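Local coordinates for protein UDP-N-acetylenolpyruvoylglucosamine reductase (Listeria monocytogenes, PDB 3TX1) that reduces UDP-N-acetylenolpyruvoylglucosamine to UDP-N-acetylmuramate with NADPH and a bound FAD, a step in building the peptidoglycan cell wall, at residues I268-V273 / D291-L295. Residues are numbered along the deposited sequence; the frame is centred on the assembly and turned at random.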
loop_
_atom_site.group_PDB
_atom_site.type_symbol
_atom_site.label_atom_id
_atom_site.label_comp_id
_atom_site.label_asym_id
_atom_site.label_seq_id
_atom_site.Cartn_x
_atom_site.Cartn_y
_atom_site.Cartn_z
ATOM N N ILE A 268 -12.491 -16.091 12.103
ATOM C CA ILE A 268 -11.644 -17.250 11.956
ATOM C C ILE A 268 -10.332 -16.863 12.623
ATOM O O ILE A 268 -9.724 -15.868 12.202
ATOM C CB ILE A 268 -11.351 -17.581 10.512
ATOM C CG1 ILE A 268 -12.665 -17.867 9.774
ATOM C CG2 ILE A 268 -10.354 -18.749 10.469
ATOM C CD1 ILE A 268 -12.463 -18.638 8.480
ATOM N N GLY A 269 -9.915 -17.615 13.663
ATOM C CA GLY A 269 -8.720 -17.271 14.435
ATOM C C GLY A 269 -8.821 -15.870 14.998
ATOM O O GLY A 269 -9.736 -15.565 15.733
ATOM N N GLY A 270 -7.893 -14.990 14.650
ATOM C CA GLY A 270 -7.964 -13.598 15.123
ATOM C C GLY A 270 -8.459 -12.608 14.062
ATOM O O GLY A 270 -8.289 -11.396 14.201
ATOM N N ALA A 271 -9.081 -13.128 13.011
ATOM C CA ALA A 271 -9.551 -12.317 11.916
ATOM C C ALA A 271 -11.072 -12.244 11.934
ATOM O O ALA A 271 -11.749 -13.220 12.254
ATOM C CB ALA A 271 -9.057 -12.897 10.603
ATOM N N GLN A 272 -11.620 -11.087 11.577
ATOM C CA GLN A 272 -13.075 -10.910 11.574
ATOM C C GLN A 272 -13.577 -10.066 10.424
ATOM O O GLN A 272 -12.957 -9.081 10.070
ATOM C CB GLN A 272 -13.525 -10.272 12.879
ATOM C CG GLN A 272 -15.041 -10.189 13.016
ATOM C CD GLN A 272 -15.465 -9.484 14.279
ATOM O OE1 GLN A 272 -14.832 -8.507 14.690
ATOM N NE2 GLN A 272 -16.558 -9.945 14.892
ATOM N N VAL A 273 -14.661 -10.483 9.806
ATOM C CA VAL A 273 -15.282 -9.650 8.805
ATOM C C VAL A 273 -15.855 -8.522 9.638
ATOM O O VAL A 273 -16.725 -8.772 10.484
ATOM C CB VAL A 273 -16.415 -10.388 8.080
ATOM C CG1 VAL A 273 -17.153 -9.443 7.166
ATOM C CG2 VAL A 273 -15.847 -11.572 7.318
ATOM N N ASP A 291 -5.112 -16.934 8.910
ATOM C CA ASP A 291 -6.474 -16.501 9.276
ATOM C C ASP A 291 -7.066 -15.632 8.205
ATOM O O ASP A 291 -8.216 -15.832 7.823
ATOM C CB ASP A 291 -6.515 -15.716 10.572
ATOM C CG ASP A 291 -6.122 -16.534 11.769
ATOM O OD1 ASP A 291 -6.457 -17.748 11.834
ATOM O OD2 ASP A 291 -5.469 -15.935 12.647
ATOM N N TYR A 292 -6.306 -14.651 7.725
ATOM C CA TYR A 292 -6.822 -13.796 6.639
ATOM C C TYR A 292 -7.210 -14.578 5.383
ATOM O O TYR A 292 -8.347 -14.433 4.918
ATOM C CB TYR A 292 -5.868 -12.659 6.302
ATOM C CG TYR A 292 -6.103 -11.401 7.126
ATOM C CD1 TYR A 292 -5.618 -11.281 8.441
ATOM C CD2 TYR A 292 -6.807 -10.310 6.584
ATOM C CE1 TYR A 292 -5.832 -10.128 9.194
ATOM C CE2 TYR A 292 -7.031 -9.161 7.339
ATOM C CZ TYR A 292 -6.532 -9.075 8.648
ATOM O OH TYR A 292 -6.751 -7.902 9.388
ATOM N N MET A 293 -6.294 -15.429 4.883
ATOM C CA MET A 293 -6.505 -16.217 3.665
ATOM C C MET A 293 -7.692 -17.122 3.845
ATOM O O MET A 293 -8.417 -17.414 2.891
ATOM C CB MET A 293 -5.290 -17.108 3.311
ATOM C CG MET A 293 -3.953 -16.457 2.926
ATOM S SD MET A 293 -4.038 -14.960 1.872
ATOM C CE MET A 293 -5.124 -15.377 0.497
ATOM N N ASN A 294 -7.858 -17.622 5.064
ATOM C CA ASN A 294 -8.937 -18.518 5.345
ATOM C C ASN A 294 -10.267 -17.781 5.384
ATOM O O ASN A 294 -11.261 -18.226 4.825
ATOM C CB ASN A 294 -8.644 -19.319 6.624
ATOM C CG ASN A 294 -7.767 -20.573 6.367
ATOM O OD1 ASN A 294 -7.000 -21.005 7.229
ATOM N ND2 ASN A 294 -7.887 -21.159 5.165
ATOM N N LEU A 295 -10.298 -16.614 5.996
ATOM C CA LEU A 295 -11.534 -15.872 6.004
ATOM C C LEU A 295 -11.850 -15.332 4.595
ATOM O O LEU A 295 -13.000 -15.407 4.129
ATOM C CB LEU A 295 -11.494 -14.775 7.059
ATOM C CG LEU A 295 -12.776 -14.033 7.368
ATOM C CD1 LEU A 295 -13.932 -15.028 7.420
ATOM C CD2 LEU A 295 -12.594 -13.282 8.686
#
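Asp291, near the start of helix 289-307, reaches the beta turn that joins strands 267-268 and 271-273 and makes the one hydrogen bond between the two segments. Gly270 N gives its hydrogen to Asp291 OD2 along an almost straight line (178°), but at 3.3 Å the bond is weak. The same OD2 also accepts a bond from the backbone N of Thr288, so a single carboxylate oxygen links the turn to the residues leading into the helix. With CG set beside its own backbone N, the carboxylate lies against the turn, and Asp291 OD1 comes within 3.5 Å of Gly269 CA. Glycine suits this corner: the type II' turn gives Gly269 a positive phi, which glycine adopts readily. The turn is closed by backbone bonds in both directions between Ile268 and Ala271.

The rest of the contact is mostly apolar and centres on Leu295, one helical turn after Asp291. Its CG stands anti to the backbone N (chi1 -170°), which carries the two methyls out to the hairpin. Leu295 CD1 meets Ile268 CG1 at 3.9 Å, while Leu295 CD2 lies against Val273 CG2, also at 3.9 Å, and against the backbone Val273 N and Ala271 O. Ile268 CD1 touches the helix backbone at Leu295 CA, 3.8 Å away. The small Ala271 lets helix and strand come close: its CB sits 3.8 Å from Asp291 CB and near the ring of Tyr292, whose OH bonds to Ile281 O on strand 281-283.

Within the C-terminal domain of MurB, the helix thus packs on a small antiparallel sheet; the axes of 271-273 and 291-295 run at 31° to each other, 8.4 Å apart at their closest. The chemistry implies an attachment that relies mainly on aliphatic packing, with the carboxylate shared between Gly270 N and Thr288 N adding a weak polar tie at the turn.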